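Local coordinates for pectate lyase (Cellvibrio cellulosa, PDB 1GXM), which cleaves pectate (polygalacturonic acid) by beta-elimination, this chain being the catalytic module of a larger family 10 polysaccharide lyase, at residues 78-83 and 101-106; 176-181 and 223-228; 244-249 and 320-325. All blocks are in the same frame, centred on the assembly; numbering follows the deposited sequence.

Interaction 1. Residues 78-83 and 101-106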
loop_
_atom_site.group_PDB
_atom_site.type_symbol
_atom_site.label_atom_id
_atom_site.label_comp_id
_atom_site.label_asym_id
_atom_site.label_seq_id
_atom_site.Cartn_x
_atom_site.Cartn_y
_atom_site.Cartn_z
ATOM N N THR A 78 0.441 -6.193 -9.085
ATOM C CA THR A 78 0.228 -5.595 -10.393
ATOM C C THR A 78 0.131 -6.689 -11.441
ATOM O O THR A 78 -0.789 -6.703 -12.241
ATOM C CB THR A 78 1.355 -4.652 -10.740
ATOM O OG1 THR A 78 1.513 -3.673 -9.707
ATOM C CG2 THR A 78 1.006 -3.866 -11.988
ATOM N N GLU A 79 1.092 -7.602 -11.436
ATOM C CA GLU A 79 1.111 -8.698 -12.403
ATOM C C GLU A 79 -0.178 -9.497 -12.372
ATOM O O GLU A 79 -0.720 -9.867 -13.421
ATOM C CB GLU A 79 2.297 -9.643 -12.153
ATOM C CG GLU A 79 3.653 -9.068 -12.514
ATOM C CD GLU A 79 4.316 -8.290 -11.411
ATOM O OE1 GLU A 79 3.636 -7.877 -10.457
ATOM O OE2 GLU A 79 5.534 -8.075 -11.508
ATOM N N MET A 80 -0.703 -9.764 -11.191
ATOM C CA MET A 80 -1.881 -10.631 -11.106
ATOM C C MET A 80 -3.127 -9.922 -11.626
ATOM O O MET A 80 -3.988 -10.566 -12.233
ATOM C CB MET A 80 -2.072 -11.235 -9.723
ATOM C CG MET A 80 -2.884 -10.410 -8.806
ATOM S SD MET A 80 -2.477 -10.807 -7.173
ATOM C CE MET A 80 -3.726 -12.014 -6.780
ATOM N N VAL A 81 -3.227 -8.612 -11.408
ATOM C CA VAL A 81 -4.381 -7.868 -11.879
ATOM C C VAL A 81 -4.306 -7.820 -13.402
ATOM O O VAL A 81 -5.285 -8.061 -14.107
ATOM C CB VAL A 81 -4.425 -6.457 -11.271
ATOM C CG1 VAL A 81 -5.466 -5.592 -11.963
ATOM C CG2 VAL A 81 -4.716 -6.544 -9.775
ATOM N N PHE A 82 -3.124 -7.501 -13.910
ATOM C CA PHE A 82 -2.864 -7.487 -15.334
ATOM C C PHE A 82 -3.205 -8.807 -15.997
ATOM O O PHE A 82 -3.941 -8.845 -16.989
ATOM C CB PHE A 82 -1.402 -7.112 -15.539
ATOM C CG PHE A 82 -0.923 -7.295 -16.937
ATOM C CD1 PHE A 82 -1.410 -6.501 -17.965
ATOM C CD2 PHE A 82 0.016 -8.264 -17.221
ATOM C CE1 PHE A 82 -0.945 -6.687 -19.263
ATOM C CE2 PHE A 82 0.483 -8.448 -18.486
ATOM C CZ PHE A 82 0.014 -7.658 -19.510
ATOM N N LEU A 83 -2.735 -9.910 -15.446
ATOM C CA LEU A 83 -2.981 -11.194 -16.100
ATOM C C LEU A 83 -4.436 -11.611 -15.947
ATOM O O LEU A 83 -4.964 -12.332 -16.780
ATOM C CB LEU A 83 -2.047 -12.277 -15.571
ATOM C CG LEU A 83 -0.576 -12.112 -15.931
ATOM C CD1 LEU A 83 0.201 -13.275 -15.427
ATOM C CD2 LEU A 83 -0.397 -11.938 -17.415
ATOM N N LYS A 101 -2.603 -18.884 -8.802
ATOM C CA LYS A 101 -1.388 -19.114 -8.016
ATOM C C LYS A 101 -0.983 -17.852 -7.256
ATOM O O LYS A 101 -0.545 -17.939 -6.130
ATOM C CB LYS A 101 -0.223 -19.599 -8.876
ATOM C CG LYS A 101 -0.402 -21.050 -9.356
ATOM C CD LYS A 101 0.859 -21.609 -9.979
ATOM C CE LYS A 101 1.875 -22.047 -8.932
ATOM N NZ LYS A 101 3.070 -22.701 -9.532
ATOM N N ALA A 102 -1.203 -16.711 -7.885
ATOM C CA ALA A 102 -0.861 -15.415 -7.271
ATOM C C ALA A 102 -1.760 -15.097 -6.092
ATOM O O ALA A 102 -1.284 -14.623 -5.080
ATOM C CB ALA A 102 -0.951 -14.303 -8.277
ATOM N N ALA A 103 -3.058 -15.366 -6.226
ATOM C CA ALA A 103 -3.980 -15.139 -5.119
ATOM C C ALA A 103 -3.651 -16.076 -3.971
ATOM O O ALA A 103 -3.664 -15.679 -2.810
ATOM C CB ALA A 103 -5.389 -15.344 -5.562
ATOM N N ASN A 104 -3.353 -17.326 -4.307
ATOM C CA ASN A 104 -2.960 -18.304 -3.317
ATOM C C ASN A 104 -1.714 -17.840 -2.590
ATOM O O ASN A 104 -1.603 -17.980 -1.385
ATOM C CB ASN A 104 -2.724 -19.652 -3.997
ATOM C CG ASN A 104 -2.437 -20.765 -3.027
ATOM O OD1 ASN A 104 -3.124 -20.935 -2.036
ATOM N ND2 ASN A 104 -1.409 -21.547 -3.325
ATOM N N PHE A 105 -0.753 -17.315 -3.348
ATOM C CA PHE A 105 0.467 -16.775 -2.777
ATOM C C PHE A 105 0.155 -15.685 -1.742
ATOM O O PHE A 105 0.658 -15.709 -0.624
ATOM C CB PHE A 105 1.339 -16.181 -3.868
ATOM C CG PHE A 105 2.487 -15.390 -3.340
ATOM C CD1 PHE A 105 3.637 -16.026 -2.896
ATOM C CD2 PHE A 105 2.408 -14.016 -3.223
ATOM C CE1 PHE A 105 4.681 -15.294 -2.359
ATOM C CE2 PHE A 105 3.468 -13.285 -2.697
ATOM C CZ PHE A 105 4.594 -13.939 -2.272
ATOM N N LEU A 106 -0.688 -14.737 -2.128
ATOM C CA LEU A 106 -1.010 -13.648 -1.218
ATOM C C LEU A 106 -1.633 -14.169 0.062
ATOM O O LEU A 106 -1.245 -13.787 1.156
ATOM C CB LEU A 106 -1.922 -12.621 -1.868
ATOM C CG LEU A 106 -1.344 -11.782 -3.004
ATOM C CD1 LEU A 106 -2.422 -10.876 -3.521
ATOM C CD2 LEU A 106 -0.171 -10.943 -2.546
#
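Met-80 meets Ala-102, Ala-103 and Leu-106 across a hairpin of two consecutive helices (77-90 and 93-109). Such hairpins are the unit of alpha/alpha toroids, consistent with the six-hairpin clan of this family. Between the short segments the axes come within 10.1 Å at an angle of 148°, antiparallel but clearly splayed. No hydrogen bond crosses. The base is the approach of Met-80 CB to Ala-102 CB at 3.6 Å, where the small alanine lets the backbones come together, with the two CA atoms 6.2 Å apart. Met-80 CG sits between its own backbone N and carbonyl carbon (chi1 89°), and the extended chi2 carries SD across, so that Met-80 SD lies 3.7 Å from Leu-106 CD1, the two side chains meeting tip to tip. The bend at chi3 (-95°) then swings only the methyl: Met-80 CE lies 3.5 Å from Ala-103 N and also touches Ala-103 CB. Met-80 is deposited in two conformers, and the SD and CE contacts, which belong to the one described, are less certain than that of CB. Further out, Leu-83 continues the hairpin interface one turn along, packing on Tyr-95, Ala-98 and Val-99. Val-81 packs on Leu-25 and Ala-28 of helix 20-28, so helix 77-90 has a second helical neighbour. On helix 93-109, Asn-104 OD1 accepts a hydrogen bond from Arg-166 NH1.

Interaction 2. Residues 176-181 and 223-228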
loop_
_atom_site.group_PDB
_atom_site.type_symbol
_atom_site.label_atom_id
_atom_site.label_comp_id
_atom_site.label_asym_id
_atom_site.label_seq_id
_atom_site.Cartn_x
_atom_site.Cartn_y
_atom_site.Cartn_z
ATOM N N ASP A 176 -8.945 -6.526 10.050
ATOM C CA ASP A 176 -8.779 -6.655 11.476
ATOM C C ASP A 176 -7.381 -6.194 11.877
ATOM O O ASP A 176 -7.215 -5.466 12.849
ATOM C CB ASP A 176 -9.042 -8.099 11.893
ATOM C CG ASP A 176 -9.059 -8.272 13.372
ATOM O OD1 ASP A 176 -10.039 -7.828 14.007
ATOM O OD2 ASP A 176 -8.120 -8.823 13.972
ATOM N N TYR A 177 -6.365 -6.668 11.143
ATOM C CA TYR A 177 -4.999 -6.244 11.408
ATOM C C TYR A 177 -4.853 -4.718 11.387
ATOM O O TYR A 177 -4.283 -4.105 12.279
ATOM C CB TYR A 177 -4.009 -6.890 10.411
ATOM C CG TYR A 177 -2.620 -6.508 10.776
ATOM C CD1 TYR A 177 -2.062 -5.321 10.310
ATOM C CD2 TYR A 177 -1.892 -7.264 11.672
ATOM C CE1 TYR A 177 -0.852 -4.923 10.717
ATOM C CE2 TYR A 177 -0.666 -6.873 12.085
ATOM C CZ TYR A 177 -0.136 -5.685 11.600
ATOM O OH TYR A 177 1.090 -5.250 12.037
ATOM N N ILE A 178 -5.346 -4.126 10.317
ATOM C CA ILE A 178 -5.245 -2.693 10.118
ATOM C C ILE A 178 -5.898 -1.933 11.268
ATOM O O ILE A 178 -5.346 -0.993 11.795
ATOM C CB ILE A 178 -5.841 -2.312 8.762
ATOM C CG1 ILE A 178 -4.877 -2.749 7.652
ATOM C CG2 ILE A 178 -6.124 -0.830 8.682
ATOM C CD1 ILE A 178 -5.488 -2.736 6.315
ATOM N N LEU A 179 -7.057 -2.396 11.689
ATOM C CA LEU A 179 -7.765 -1.737 12.770
ATOM C C LEU A 179 -6.998 -1.853 14.085
ATOM O O LEU A 179 -6.919 -0.889 14.837
ATOM C CB LEU A 179 -9.157 -2.319 12.927
ATOM C CG LEU A 179 -10.116 -2.049 11.783
ATOM C CD1 LEU A 179 -11.393 -2.861 11.965
ATOM C CD2 LEU A 179 -10.418 -0.562 11.618
ATOM N N LYS A 180 -6.412 -3.021 14.351
ATOM C CA LYS A 180 -5.626 -3.224 15.567
ATOM C C LYS A 180 -4.308 -2.450 15.534
ATOM O O LYS A 180 -3.791 -2.029 16.563
ATOM C CB LYS A 180 -5.367 -4.701 15.791
ATOM C CG LYS A 180 -6.549 -5.409 16.377
ATOM C CD LYS A 180 -6.291 -6.888 16.460
ATOM C CE LYS A 180 -7.385 -7.582 17.252
ATOM N NZ LYS A 180 -8.697 -7.351 16.638
ATOM N N ALA A 181 -3.768 -2.246 14.336
ATOM C CA ALA A 181 -2.474 -1.595 14.196
ATOM C C ALA A 181 -2.565 -0.084 14.239
ATOM O O ALA A 181 -1.572 0.593 14.483
ATOM C CB ALA A 181 -1.802 -2.037 12.923
ATOM N N LEU A 223 -6.132 3.926 4.296
ATOM C CA LEU A 223 -7.461 4.525 4.360
ATOM C C LEU A 223 -8.291 4.215 3.124
ATOM O O LEU A 223 -9.463 3.899 3.208
ATOM C CB LEU A 223 -7.363 6.025 4.586
ATOM C CG LEU A 223 -6.827 6.382 5.959
ATOM C CD1 LEU A 223 -6.447 7.861 6.033
ATOM C CD2 LEU A 223 -7.801 6.059 7.076
ATOM N N ALA A 224 -7.668 4.295 1.968
ATOM C CA ALA A 224 -8.363 4.010 0.728
ATOM C C ALA A 224 -8.859 2.561 0.749
ATOM O O ALA A 224 -10.002 2.284 0.392
ATOM C CB ALA A 224 -7.449 4.251 -0.441
ATOM N N PHE A 225 -8.017 1.627 1.167
ATOM C CA PHE A 225 -8.469 0.249 1.301
ATOM C C PHE A 225 -9.638 0.130 2.276
ATOM O O PHE A 225 -10.628 -0.529 1.984
ATOM C CB PHE A 225 -7.361 -0.692 1.759
ATOM C CG PHE A 225 -7.907 -1.988 2.216
ATOM C CD1 PHE A 225 -8.470 -2.865 1.313
ATOM C CD2 PHE A 225 -7.990 -2.263 3.562
ATOM C CE1 PHE A 225 -9.083 -4.026 1.763
ATOM C CE2 PHE A 225 -8.605 -3.399 4.004
ATOM C CZ PHE A 225 -9.129 -4.289 3.097
ATOM N N LEU A 226 -9.525 0.739 3.441
ATOM C CA LEU A 226 -10.617 0.667 4.410
ATOM C C LEU A 226 -11.902 1.200 3.848
ATOM O O LEU A 226 -12.968 0.680 4.166
ATOM C CB LEU A 226 -10.275 1.382 5.702
ATOM C CG LEU A 226 -9.247 0.691 6.582
ATOM C CD1 LEU A 226 -8.964 1.629 7.760
ATOM C CD2 LEU A 226 -9.679 -0.678 7.072
ATOM N N MET A 227 -11.812 2.210 3.001
ATOM C CA MET A 227 -12.963 2.819 2.392
ATOM C C MET A 227 -13.616 1.933 1.324
ATOM O O MET A 227 -14.714 2.257 0.884
ATOM C CB MET A 227 -12.594 4.192 1.841
ATOM C CG MET A 227 -12.366 5.177 2.950
ATOM S SD MET A 227 -11.677 6.732 2.437
ATOM C CE MET A 227 -13.131 7.700 2.102
ATOM N N THR A 228 -12.970 0.839 0.925
ATOM C CA THR A 228 -13.602 -0.130 0.033
ATOM C C THR A 228 -14.452 -1.130 0.828
ATOM O O THR A 228 -15.217 -1.884 0.236
ATOM C CB THR A 228 -12.589 -0.949 -0.806
ATOM O OG1 THR A 228 -11.868 -1.856 0.052
ATOM C CG2 THR A 228 -11.543 -0.068 -1.545
#
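Ile-178 divides its two branches between Phe-225 and Leu-226, and the close contacts all involve that residue. With CG1 beside the backbone N and CG2 beside the carbonyl carbon (chi1 -74°), the long branch is sent to the aromatic ring and the methyl to the leucine. Ile-178 CD1 reaches Phe-225 CD2 at 3.8 Å and lies almost as near to CE2 of the same ring; the two side chains cross obliquely. Ile-178 CG2 faces the fork of Leu-226, 3.9 Å from Leu-226 CD1 and equally far from CD2, as the two side chains run antiparallel alongside each other. All three residues are buried and no hydrogen bond joins the segments. The nearest CA atoms, those of Ile-178 and Leu-226, remain 8.5 Å apart, so side chains alone span the gap.

Polar bonds close each segment locally. Phe-225 O is gripped twice from Thr-228: by OG1 at 2.7 Å, in the carbonyl plane with a C=O...donor angle of 145°, and by the backbone N. In 176-181, Lys-180 NZ forms a salt bridge with Asp-176 OD1 at 3.0 Å, on the syn side of OD1 but 25° out of the carboxylate plane.

Around the apolar contact, Leu-141 of helix 136-148 touches both Ile-178 and Phe-225, while Val-239 of helix 233-246 packs on Leu-226. Helices 136-148, 161-181, 219-226 and 233-246 thus share one apolar junction, consistent with the packed helices of an alpha/alpha toroid, as expected for the six-hairpin clan to which the pectic acid lyase family belongs.

Interaction 3. Residues 244-249 and 320-325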
loop_
_atom_site.group_PDB
_atom_site.type_symbol
_atom_site.label_atom_id
_atom_site.label_comp_id
_atom_site.label_asym_id
_atom_site.label_seq_id
_atom_site.Cartn_x
_atom_site.Cartn_y
_atom_site.Cartn_z
ATOM N N ALA A 244 -9.144 12.633 9.525
ATOM C CA ALA A 244 -9.015 13.789 10.403
ATOM C C ALA A 244 -7.545 14.076 10.702
ATOM O O ALA A 244 -7.128 15.210 10.794
ATOM C CB ALA A 244 -9.777 13.588 11.669
ATOM N N TRP A 245 -6.758 13.023 10.879
ATOM C CA TRP A 245 -5.336 13.188 11.112
ATOM C C TRP A 245 -4.688 13.855 9.918
ATOM O O TRP A 245 -3.930 14.793 10.080
ATOM C CB TRP A 245 -4.694 11.842 11.443
ATOM C CG TRP A 245 -3.233 11.906 11.678
ATOM C CD1 TRP A 245 -2.599 12.170 12.840
ATOM C CD2 TRP A 245 -2.221 11.719 10.696
ATOM N NE1 TRP A 245 -1.240 12.165 12.650
ATOM C CE2 TRP A 245 -0.980 11.860 11.340
ATOM C CE3 TRP A 245 -2.239 11.406 9.336
ATOM C CZ2 TRP A 245 0.221 11.720 10.679
ATOM C CZ3 TRP A 245 -1.043 11.269 8.679
ATOM C CH2 TRP A 245 0.166 11.421 9.347
ATOM N N PHE A 246 -4.998 13.398 8.724
ATOM C CA PHE A 246 -4.411 13.986 7.529
ATOM C C PHE A 246 -4.819 15.441 7.396
ATOM O O PHE A 246 -4.047 16.283 6.945
ATOM C CB PHE A 246 -4.833 13.229 6.284
ATOM C CG PHE A 246 -3.877 12.151 5.901
ATOM C CD1 PHE A 246 -2.685 12.483 5.300
ATOM C CD2 PHE A 246 -4.144 10.819 6.165
ATOM C CE1 PHE A 246 -1.779 11.527 4.966
ATOM C CE2 PHE A 246 -3.244 9.858 5.808
ATOM C CZ PHE A 246 -2.058 10.202 5.223
ATOM N N ASN A 247 -6.053 15.722 7.798
ATOM C CA ASN A 247 -6.653 17.039 7.637
ATOM C C ASN A 247 -6.450 17.948 8.819
ATOM O O ASN A 247 -7.108 18.979 8.907
ATOM C CB ASN A 247 -8.142 16.895 7.341
ATOM C CG ASN A 247 -8.750 18.150 6.811
ATOM O OD1 ASN A 247 -8.182 18.801 5.959
ATOM N ND2 ASN A 247 -9.930 18.479 7.308
ATOM N N SER A 248 -5.555 17.584 9.727
ATOM C CA SER A 248 -5.319 18.371 10.921
ATOM C C SER A 248 -4.128 19.279 10.724
ATOM O O SER A 248 -3.115 18.870 10.182
ATOM C CB SER A 248 -5.000 17.471 12.100
ATOM O OG SER A 248 -4.629 18.227 13.238
ATOM N N PRO A 249 -4.228 20.505 11.206
ATOM C CA PRO A 249 -3.101 21.425 11.116
ATOM C C PRO A 249 -1.955 21.015 12.043
ATOM O O PRO A 249 -0.867 21.568 11.939
ATOM C CB PRO A 249 -3.707 22.771 11.555
ATOM C CG PRO A 249 -4.952 22.504 12.135
ATOM C CD PRO A 249 -5.403 21.119 11.832
ATOM N N THR A 320 -3.749 15.271 0.071
ATOM C CA THR A 320 -4.731 15.876 -0.831
ATOM C C THR A 320 -5.719 14.872 -1.345
ATOM O O THR A 320 -6.929 15.070 -1.267
ATOM C CB THR A 320 -3.999 16.581 -1.965
ATOM O OG1 THR A 320 -3.198 17.606 -1.367
ATOM C CG2 THR A 320 -4.972 17.282 -2.928
ATOM N N SER A 321 -5.215 13.773 -1.858
ATOM C CA SER A 321 -6.072 12.814 -2.531
ATOM C C SER A 321 -7.094 12.207 -1.552
ATOM O O SER A 321 -8.286 12.119 -1.848
ATOM C CB SER A 321 -5.237 11.736 -3.205
ATOM O OG SER A 321 -4.545 10.969 -2.275
ATOM N N ILE A 322 -6.637 11.795 -0.382
ATOM C CA ILE A 322 -7.550 11.134 0.538
ATOM C C ILE A 322 -8.504 12.111 1.177
ATOM O O ILE A 322 -9.640 11.773 1.441
ATOM C CB ILE A 322 -6.797 10.288 1.604
ATOM C CG1 ILE A 322 -7.721 9.211 2.174
ATOM C CG2 ILE A 322 -6.173 11.138 2.683
ATOM C CD1 ILE A 322 -8.086 8.132 1.185
ATOM N N ILE A 323 -8.051 13.333 1.415
ATOM C CA ILE A 323 -8.912 14.360 2.006
ATOM C C ILE A 323 -10.019 14.721 1.039
ATOM O O ILE A 323 -11.186 14.797 1.423
ATOM C CB ILE A 323 -8.087 15.599 2.385
ATOM C CG1 ILE A 323 -7.222 15.251 3.594
ATOM C CG2 ILE A 323 -8.991 16.805 2.645
ATOM C CD1 ILE A 323 -6.207 16.301 3.904
ATOM N N ASN A 324 -9.672 14.890 -0.224
ATOM C CA ASN A 324 -10.671 15.269 -1.209
ATOM C C ASN A 324 -11.656 14.143 -1.424
ATOM O O ASN A 324 -12.846 14.376 -1.588
ATOM C CB ASN A 324 -10.029 15.688 -2.528
ATOM C CG ASN A 324 -9.336 17.047 -2.434
ATOM O OD1 ASN A 324 -8.515 17.383 -3.282
ATOM N ND2 ASN A 324 -9.629 17.798 -1.380
ATOM N N PHE A 325 -11.170 12.909 -1.406
ATOM C CA PHE A 325 -12.047 11.749 -1.548
ATOM C C PHE A 325 -12.948 11.635 -0.335
ATOM O O PHE A 325 -14.160 11.430 -0.484
ATOM C CB PHE A 325 -11.237 10.471 -1.730
ATOM C CG PHE A 325 -12.078 9.247 -1.901
ATOM C CD1 PHE A 325 -12.998 9.168 -2.923
ATOM C CD2 PHE A 325 -11.956 8.185 -1.039
ATOM C CE1 PHE A 325 -13.781 8.043 -3.074
ATOM C CE2 PHE A 325 -12.721 7.062 -1.204
ATOM C CZ PHE A 325 -13.639 6.999 -2.210
#
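The Phe-246 ring is covered on both faces, by Ile-322 on one and by its own neighbour Trp-245 on the other. Trp-245 CZ3 stands 3.6 Å above the Phe-246 ring plane, over its centre, and Phe-246 CD2 lies in the indole plane at the edge: a T-shaped (edge-to-face) pair, with the indole edge over the phenyl face. On the opposite face Ile-322 CG2 sits toward the rim, 4.0 Å from Phe-246 CD2, with the two side chains roughly perpendicular. This is where the C-terminal end of helix 233-246 abuts helix 318-329, in what is consistent with an alpha/alpha toroid. The Phe-246 chi1 of -92° departs from a staggered value, perhaps because the ring is held between its two covers.

Beside the ring, Ile-323 fills the angle between Phe-246 and Asn-247. Ile-323 CG1 lies beside the backbone N and chi2 is extended (170°), so Ile-323 CD1 comes within 3.7 Å of Phe-246 O. The same Ile-323 CD1 is 4.1 Å from Phe-246 CB. That carbonyl, at the helix end, accepts a hydrogen bond from Trp-277 NE1, and strand 274-278 thereby joins the interface; the Trp-277 side chain touches Ile-323 as well. Leu-223 of helix 219-226 also packs on Phe-246. Asn-247 is the first residue to leave helical geometry, and Ser-248 N still bonds to Trp-245 O at 3.2 Å. Across the partly exposed margin, Asn-247 OD1 rests 3.8 Å from Ile-323 CD1, an amide oxygen set against a methyl.

The three contacts come in series along the chain, all in the pectic acid lyase catalytic module. Interaction 1 joins two consecutive helices and stands apart: its centre is 21 Å from that of interaction 2 and 31 Å from that of interaction 3, on the opposite side of the chain's centre from interaction 3. Interactions 2 and 3, with centres 16 Å apart, touch directly: helices 219-226 and 233-246, which follow each other, both meet helix 318-329. Met-227 CE, for instance, lies 3.4 Å from Phe-325 CD2. Interactions 2 and 3 are therefore parts of one connected, largely apolar packing region that holds the last helix against the helical body.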